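Local coordinates for protein sugar ABC transporter (Agrobacterium radiobacter, PDB 4RXT) that binds alpha-L-arabinopyranose in the cleft between two lobes and probably supplies sugar to an ABC-type importer, at residues E132-I137 and T189-I194; V87-I92 and K99-F104; T14-W19 and N201-Q206. One frame throughout, in Å; residues are numbered along the deposited sequence. Where two conformers were deposited one is given.

Contact 1: residues E132-I137 and T189-I194; sequences EGDVVI and TANPKI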
# COMPACT_ATOMS: atom_id res chain seq x y z
N GLU A 132 -3.25 23.14 -13.94
CA GLU A 132 -1.92 23.77 -13.89
C GLU A 132 -1.49 23.96 -12.46
O GLU A 132 -2.30 24.18 -11.56
CB GLU A 132 -1.93 25.12 -14.54
CG GLU A 132 -2.27 25.02 -16.00
CD GLU A 132 -1.35 25.88 -16.83
OE1 GLU A 132 -1.71 27.03 -17.14
OE2 GLU A 132 -0.23 25.41 -17.13
N GLY A 133 -0.19 23.91 -12.24
CA GLY A 133 0.35 24.24 -10.96
C GLY A 133 1.42 23.29 -10.51
O GLY A 133 1.71 22.26 -11.15
N ASP A 134 2.01 23.66 -9.38
CA ASP A 134 3.10 22.90 -8.76
C ASP A 134 2.57 21.81 -7.87
O ASP A 134 1.67 22.01 -7.08
CB ASP A 134 4.03 23.79 -7.95
CG ASP A 134 4.79 24.79 -8.79
OD1 ASP A 134 4.69 24.71 -10.03
OD2 ASP A 134 5.52 25.62 -8.20
N VAL A 135 3.10 20.61 -8.07
CA VAL A 135 2.69 19.46 -7.27
C VAL A 135 3.90 18.74 -6.70
O VAL A 135 5.03 18.91 -7.17
CB VAL A 135 1.81 18.49 -8.10
CG1 VAL A 135 0.60 19.26 -8.63
CG2 VAL A 135 2.58 17.75 -9.21
N VAL A 136 3.63 17.92 -5.68
CA VAL A 136 4.65 17.15 -5.00
C VAL A 136 4.19 15.71 -4.78
O VAL A 136 3.01 15.42 -4.78
CB VAL A 136 5.08 17.79 -3.65
CG1 VAL A 136 5.56 19.21 -3.88
CG2 VAL A 136 4.00 17.79 -2.61
N ILE A 137 5.16 14.81 -4.66
CA ILE A 137 4.93 13.46 -4.27
C ILE A 137 5.74 13.18 -3.00
O ILE A 137 6.88 13.57 -2.85
CB ILE A 137 5.22 12.43 -5.41
CG1 ILE A 137 5.02 11.00 -4.93
CG2 ILE A 137 6.61 12.61 -5.98
CD1 ILE A 137 5.05 9.93 -6.01
N THR A 189 5.63 25.76 3.18
CA THR A 189 6.02 27.05 3.72
C THR A 189 7.10 27.62 2.78
O THR A 189 7.14 28.83 2.49
CB THR A 189 6.46 26.96 5.21
OG1 THR A 189 7.60 26.13 5.34
CG2 THR A 189 5.32 26.43 6.03
N ALA A 190 7.94 26.73 2.27
CA ALA A 190 9.03 27.07 1.35
C ALA A 190 8.60 27.37 -0.09
O ALA A 190 9.13 28.32 -0.71
CB ALA A 190 10.06 25.95 1.31
N ASN A 191 7.72 26.53 -0.64
CA ASN A 191 7.14 26.79 -1.96
C ASN A 191 5.65 26.99 -1.86
O ASN A 191 4.87 26.05 -2.06
CB ASN A 191 7.43 25.72 -2.99
CG ASN A 191 6.99 26.17 -4.41
OD1 ASN A 191 6.40 27.26 -4.57
ND2 ASN A 191 7.27 25.35 -5.44
N PRO A 192 5.22 28.25 -1.60
CA PRO A 192 3.79 28.49 -1.47
C PRO A 192 2.96 28.32 -2.77
O PRO A 192 1.73 28.38 -2.74
CB PRO A 192 3.74 29.95 -0.97
CG PRO A 192 5.01 30.56 -1.47
CD PRO A 192 6.01 29.46 -1.26
N LYS A 193 3.64 28.08 -3.90
CA LYS A 193 2.94 27.76 -5.16
C LYS A 193 2.38 26.32 -5.22
O LYS A 193 1.64 25.98 -6.14
CB LYS A 193 3.84 27.98 -6.36
CG LYS A 193 4.28 29.42 -6.55
CD LYS A 193 5.24 29.51 -7.75
CE LYS A 193 5.70 30.95 -7.98
NZ LYS A 193 6.44 31.03 -9.26
N ILE A 194 2.71 25.47 -4.25
CA ILE A 194 2.26 24.07 -4.31
C ILE A 194 0.72 24.04 -4.22
O ILE A 194 0.15 24.66 -3.31
CB ILE A 194 2.90 23.23 -3.22
CG1 ILE A 194 4.39 23.01 -3.55
CG2 ILE A 194 2.17 21.89 -3.08
CD1 ILE A 194 5.21 22.57 -2.34
O HOH W 1 1.17 26.41 -8.65
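Asp134 and Val136, on strand 133-139, meet the turn Asn191-Ile194, which leads into strand 194-199, where a beta-alpha-beta crossover ends in one lobe of the periplasmic binding protein fold. Helix 177-190 closes at this point, and the strand that follows the turn runs parallel to strand 133-139. Asn191 leaves the helical conformation and starts a type I beta turn that ends at Ile194. The turn is closed by the backbone bond from Ile194 N to Asn191 O. The amide of Asn191 adds an Asx turn, with OD1 accepting from Lys193 N at 3.0 Å. That N-H comes from above the carbonyl plane, 46° out of it.

The other end of the same amide reaches across the contact. Its ND2 donates to Asp134 OD2 at 3.3 Å, on the anti side of the carboxylate but tilted out of its plane. Held by Lys193 N on OD1 and by Asp134 on ND2, the Asn191 amide has little freedom to rotate. The carboxylate and amide planes stand 67° apart. Asp134 puts its carboxylate there with CG anti to the carbonyl carbon (chi1 -66°). Lys193 CB packs against the same oxygen, 3.4 Å from Asp134 OD2. The extended Lys193 chain carries its charge onward, and NZ stays 5.6 Å from Asp134 OD2, so the ion pair is not closed.

Deeper in, the contact turns apolar. Ile194 CD1 lies 3.7 Å from Val136 CG1, and the two side chains cross at about a right angle. Leu187 of helix 177-190 touches both. Strand 165-172 flanks strand 133-139 on its other edge. At the outer end, a water bridges the two backbones: it accepts from Asp134 N at 3.0 Å and donates to Lys193 O at 2.6 Å.

Contact 2: residues V87-I92 and K99-F104; sequences VPIIGI and KAFKSF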
# COMPACT_ATOMS: atom_id res chain seq x y z
N VAL A 87 10.25 -24.15 1.23
CA VAL A 87 8.85 -23.80 1.51
C VAL A 87 8.26 -23.00 0.33
O VAL A 87 8.89 -22.06 -0.13
CB VAL A 87 8.77 -22.92 2.79
CG1 VAL A 87 7.33 -22.56 3.14
CG2 VAL A 87 9.40 -23.62 3.99
N PRO A 88 7.06 -23.36 -0.17
CA PRO A 88 6.46 -22.48 -1.18
C PRO A 88 6.05 -21.13 -0.61
O PRO A 88 5.44 -21.07 0.48
CB PRO A 88 5.22 -23.23 -1.67
CG PRO A 88 5.00 -24.29 -0.70
CD PRO A 88 6.21 -24.51 0.14
N ILE A 89 6.32 -20.10 -1.40
CA ILE A 89 6.15 -18.70 -0.97
C ILE A 89 5.14 -18.06 -1.88
O ILE A 89 5.24 -18.10 -3.09
CB ILE A 89 7.47 -17.90 -1.02
CG1 ILE A 89 8.64 -18.69 -0.38
CG2 ILE A 89 7.30 -16.49 -0.42
CD1 ILE A 89 8.46 -18.99 1.09
N ILE A 90 4.11 -17.49 -1.26
CA ILE A 90 3.08 -16.74 -1.94
C ILE A 90 3.29 -15.27 -1.56
O ILE A 90 3.37 -14.92 -0.36
CB ILE A 90 1.66 -17.24 -1.53
CG1 ILE A 90 1.32 -18.59 -2.23
CG2 ILE A 90 0.61 -16.19 -1.83
CD1 ILE A 90 2.25 -19.75 -1.89
N GLY A 91 3.39 -14.40 -2.56
CA GLY A 91 3.58 -12.97 -2.32
C GLY A 91 2.30 -12.17 -2.37
O GLY A 91 1.35 -12.50 -3.10
N ILE A 92 2.28 -11.11 -1.56
CA ILE A 92 1.19 -10.13 -1.62
C ILE A 92 1.74 -8.69 -1.61
O ILE A 92 2.85 -8.43 -1.10
CB ILE A 92 0.13 -10.33 -0.51
CG1 ILE A 92 0.72 -10.16 0.88
CG2 ILE A 92 -0.55 -11.69 -0.66
CD1 ILE A 92 -0.34 -10.00 1.97
N LYS A 99 11.96 -14.54 -8.62
CA LYS A 99 10.97 -15.22 -9.49
C LYS A 99 10.46 -16.51 -8.82
O LYS A 99 9.77 -17.33 -9.44
CB LYS A 99 11.56 -15.55 -10.89
CG LYS A 99 11.94 -14.34 -11.73
CD LYS A 99 10.71 -13.53 -12.12
CE LYS A 99 11.08 -12.11 -12.56
NZ LYS A 99 10.02 -11.13 -12.18
N ALA A 100 10.74 -16.65 -7.53
CA ALA A 100 10.49 -17.92 -6.86
C ALA A 100 9.09 -18.06 -6.33
O ALA A 100 8.69 -19.16 -5.94
CB ALA A 100 11.47 -18.14 -5.73
N PHE A 101 8.34 -16.96 -6.33
CA PHE A 101 6.97 -16.97 -5.82
C PHE A 101 6.06 -17.91 -6.62
O PHE A 101 6.16 -17.98 -7.82
CB PHE A 101 6.35 -15.58 -5.88
CG PHE A 101 6.99 -14.55 -4.98
CD1 PHE A 101 6.75 -14.51 -3.63
CD2 PHE A 101 7.89 -13.61 -5.53
CE1 PHE A 101 7.29 -13.52 -2.84
CE2 PHE A 101 8.46 -12.64 -4.74
CZ PHE A 101 8.18 -12.62 -3.39
N LYS A 102 5.20 -18.64 -5.94
CA LYS A 102 4.22 -19.52 -6.58
C LYS A 102 2.98 -18.80 -7.07
O LYS A 102 2.27 -19.25 -7.97
CB LYS A 102 3.80 -20.66 -5.63
CG LYS A 102 4.95 -21.56 -5.21
CD LYS A 102 5.67 -22.12 -6.43
CE LYS A 102 6.64 -23.24 -6.05
NZ LYS A 102 7.47 -23.68 -7.21
N SER A 103 2.70 -17.69 -6.41
CA SER A 103 1.60 -16.81 -6.81
C SER A 103 1.84 -15.46 -6.19
O SER A 103 2.63 -15.34 -5.24
CB SER A 103 0.23 -17.36 -6.37
OG SER A 103 -0.86 -16.61 -6.90
N PHE A 104 1.18 -14.46 -6.74
CA PHE A 104 1.31 -13.10 -6.26
C PHE A 104 -0.04 -12.38 -6.37
O PHE A 104 -0.63 -12.32 -7.45
CB PHE A 104 2.39 -12.32 -7.03
CG PHE A 104 3.13 -11.34 -6.17
CD1 PHE A 104 2.53 -10.14 -5.81
CD2 PHE A 104 4.38 -11.67 -5.61
CE1 PHE A 104 3.20 -9.26 -4.99
CE2 PHE A 104 5.02 -10.80 -4.75
CZ PHE A 104 4.43 -9.59 -4.45
O HOH W 2 7.92 -20.64 -3.69
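Ile89 and Gly91 supply the main polar groups that strand 89-92 turns toward residues 99-104. Ile89 O accepts from Lys102 N at 2.9 Å. The bond is nearly straight, with an N-H...O angle of 169°. Two residues on, Gly91 N donates to Ser103 O, also at 2.9 Å. Phe101 CA adds a weaker C-H contact to Ile89 O, and Phe104 CA lies 3.2 Å from Gly91 O. Gly91 also pairs by a backbone hydrogen bond with Leu105, just beyond the segment. Ile89 N does not reach the other backbone directly. A water accepts from it at 2.8 Å and donates to Ala100 O.

The backbone of Ile90 bonds the other way, to Ile66 and Ile68 of strand 66-68. Ser103 OG is satisfied outside the pair, by Glu270 O.

Two aromatic rings lie by Gly91. The Phe104 ring lays one face over it, with Gly91 CA 3.9 Å from the ring centroid in a CH-pi contact. The edge of Phe104 also points at the face of Phe101, with Phe104 CE2 3.8 Å above that ring plane. Phe101 CD1 then touches Ile89 CG2. On the side of Ile90 and Ser103, helix 249-264 covers the sheet. Near the start of the strand Lys102, bent at chi2 (-55°), brings CG against Pro88 CB at 3.9 Å.

Strands 89-92 and 103-106 are neighbours in the parallel sheet of one lobe, an arrangement that belongs to the Rossmann-like alpha/beta fold of type 1 periplasmic binding proteins.

Contact 3: residues T14-W19 and N201-Q206; sequences TTSFYW and NLIMAQ. With ARA (alpha-L-arabinopyranose), chain B.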
# COMPACT_ATOMS: atom_id res chain seq x y z
N THR A 14 3.09 -4.78 11.72
CA THR A 14 1.89 -5.22 12.46
C THR A 14 1.12 -4.10 13.17
O THR A 14 -0.01 -4.33 13.58
CB THR A 14 2.26 -6.28 13.52
OG1 THR A 14 3.19 -5.71 14.47
CG2 THR A 14 2.84 -7.54 12.86
N THR A 15 1.72 -2.92 13.31
CA THR A 15 1.10 -1.76 13.95
C THR A 15 0.27 -0.88 13.02
O THR A 15 -0.38 0.05 13.45
CB THR A 15 2.16 -0.87 14.63
OG1 THR A 15 2.93 -0.17 13.65
CG2 THR A 15 3.10 -1.70 15.52
N SER A 16 0.31 -1.18 11.73
CA SER A 16 -0.38 -0.39 10.70
C SER A 16 -1.79 -0.91 10.48
O SER A 16 -1.98 -2.10 10.35
CB SER A 16 0.42 -0.52 9.39
OG SER A 16 -0.31 -0.07 8.24
N PHE A 17 -2.78 -0.02 10.43
CA PHE A 17 -4.16 -0.45 10.18
C PHE A 17 -4.29 -1.21 8.87
O PHE A 17 -5.07 -2.15 8.77
CB PHE A 17 -5.08 0.75 10.16
CG PHE A 17 -6.52 0.40 9.97
CD1 PHE A 17 -7.23 -0.21 10.97
CD2 PHE A 17 -7.15 0.70 8.78
CE1 PHE A 17 -8.58 -0.50 10.79
CE2 PHE A 17 -8.48 0.43 8.58
CZ PHE A 17 -9.20 -0.19 9.58
N TYR A 18 -3.57 -0.77 7.84
CA TYR A 18 -3.64 -1.47 6.58
C TYR A 18 -3.27 -2.96 6.73
O TYR A 18 -3.97 -3.85 6.25
CB TYR A 18 -2.69 -0.82 5.60
CG TYR A 18 -2.67 -1.50 4.25
CD1 TYR A 18 -3.60 -1.18 3.26
CD2 TYR A 18 -1.70 -2.46 3.94
CE1 TYR A 18 -3.56 -1.80 2.02
CE2 TYR A 18 -1.69 -3.09 2.70
CZ TYR A 18 -2.59 -2.73 1.73
OH TYR A 18 -2.57 -3.34 0.49
N TRP A 19 -2.13 -3.20 7.38
CA TRP A 19 -1.67 -4.59 7.59
C TRP A 19 -2.56 -5.37 8.52
O TRP A 19 -2.67 -6.57 8.40
CB TRP A 19 -0.19 -4.66 8.04
CG TRP A 19 0.71 -4.15 6.97
CD1 TRP A 19 1.39 -2.99 6.98
CD2 TRP A 19 0.83 -4.69 5.66
NE1 TRP A 19 1.98 -2.77 5.76
CE2 TRP A 19 1.66 -3.82 4.93
CE3 TRP A 19 0.33 -5.83 5.04
CZ2 TRP A 19 2.00 -4.08 3.64
CZ3 TRP A 19 0.67 -6.08 3.76
CH2 TRP A 19 1.49 -5.21 3.07
N ASN A 201 0.76 6.18 0.27
CA ASN A 201 0.27 5.07 1.07
C ASN A 201 -0.52 5.60 2.28
O ASN A 201 -0.59 6.80 2.49
CB ASN A 201 1.42 4.10 1.45
CG ASN A 201 2.21 4.56 2.67
OD1 ASN A 201 2.33 5.76 2.95
ND2 ASN A 201 2.73 3.61 3.41
N LEU A 202 -1.02 4.68 3.09
CA LEU A 202 -1.86 5.09 4.23
C LEU A 202 -1.10 6.07 5.16
O LEU A 202 -1.66 7.05 5.64
CB LEU A 202 -2.27 3.88 5.02
CG LEU A 202 -3.04 4.16 6.32
CD1 LEU A 202 -4.32 4.86 5.94
CD2 LEU A 202 -3.28 2.84 7.04
N ILE A 203 0.14 5.73 5.46
CA ILE A 203 0.92 6.44 6.45
C ILE A 203 1.18 7.87 6.01
O ILE A 203 1.06 8.81 6.76
CB ILE A 203 2.26 5.70 6.77
CG1 ILE A 203 2.00 4.22 7.14
CG2 ILE A 203 3.04 6.42 7.87
CD1 ILE A 203 0.98 4.03 8.25
N MET A 204 1.54 8.03 4.74
CA MET A 204 1.70 9.38 4.23
C MET A 204 0.38 10.14 4.10
O MET A 204 0.32 11.36 4.36
CB MET A 204 2.48 9.39 2.90
CG MET A 204 3.94 8.96 2.99
SD MET A 204 5.00 10.01 4.08
CE MET A 204 4.87 9.15 5.66
N ALA A 205 -0.68 9.44 3.72
CA ALA A 205 -2.00 10.08 3.74
C ALA A 205 -2.41 10.62 5.12
O ALA A 205 -2.94 11.71 5.24
CB ALA A 205 -3.05 9.12 3.23
N GLN A 206 -2.13 9.84 6.15
CA GLN A 206 -2.40 10.29 7.54
C GLN A 206 -1.65 11.56 7.83
O GLN A 206 -2.22 12.53 8.30
CB GLN A 206 -1.98 9.20 8.53
CG GLN A 206 -2.81 7.92 8.49
CD GLN A 206 -2.14 6.75 9.22
OE1 GLN A 206 -0.91 6.73 9.44
NE2 GLN A 206 -2.95 5.80 9.63
C1 ARA B . -0.08 0.29 1.68
C2 ARA B . 0.91 -0.35 0.68
C3 ARA B . 1.98 -1.10 1.45
C4 ARA B . 2.64 -0.21 2.52
C5 ARA B . 1.85 1.01 2.77
O1 ARA B . -0.49 1.29 0.74
O2 ARA B . 0.22 -1.28 -0.18
O3 ARA B . 2.90 -1.66 0.50
O4 ARA B . 3.87 0.37 2.08
O5 ARA B . 0.43 0.81 2.90
O HOH W 3 -2.31 2.81 10.91
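Leu202 and Tyr18 meet at the sugar cleft of this periplasmic binding protein, where the first turns of helices 17-33 and 202-214 face each other from the two lobes. Leu202 does most of the touching. With CG anti to the backbone N (chi1 175°), the branch points across the cleft, and its CD2 methyl meets the start of the other helix. CD2 lies 3.7 Å from Tyr18 N and 4.0 Å from Tyr18 CB. Phe17 CB and Ser16 OG border the same methyl more loosely. Ile203 CD1 approaches Ser16 OG as well.

The rings of Tyr18 and Trp19 are turned to the sugar. Tyr18 lays one ring face against alpha-L-arabinopyranose, with C1 of the sugar 3.7 Å above the centre of the ring. The edge of Tyr18 is directed at Trp19, whose ring face takes Tyr18 CD2 over its centre. The two rings thus stand edge to face. Trp19 comes to the sugar obliquely, with CZ2 3.7 Å from C3 of the arabinose. Both rings are held by acids that also bind the sugar: Tyr18 OH bonds to Asp93, and Trp19 NE1 to Glu45.

Across the cleft, Asn201 is the N-cap of its helix and one of the residues that bind the arabinose. Asn201 OD1 accepts from Met204 N at 3.0 Å, with an N-H...O angle of 170°. This bond fixes the amide at the pocket wall, beside Leu147 and Arg150. Ser16 caps the facing helix, but its bond to Tyr18 N is weak.

A water links the segments at the outer side of Leu202. It accepts from Phe17 N at 2.9 Å and, more weakly, at 3.3 Å from Gln206 NE2, which also bonds to Asp229.

In the fold
Contact 1 joins a strand to the turn before its neighbour, and contact 2 joins two neighbouring strands, each in the sheet of a different lobe. They lie on opposite sides of the chain's centre, their own centres 41 Å apart. Contact 3 lies between them, with its centre 25 Å from that of contact 1 and 24 Å from that of contact 2. It pairs the two lobes at the arabinose. Contact 1 is away from the annotated sugar site, and its nearest atoms are about 8 Å from contact 3. Contact 2 comes closer, to about 4 Å. Its strand 89-92 leads straight into Asp93, which binds the sugar, and the Ile92 side chain is about 9 Å from the sugar.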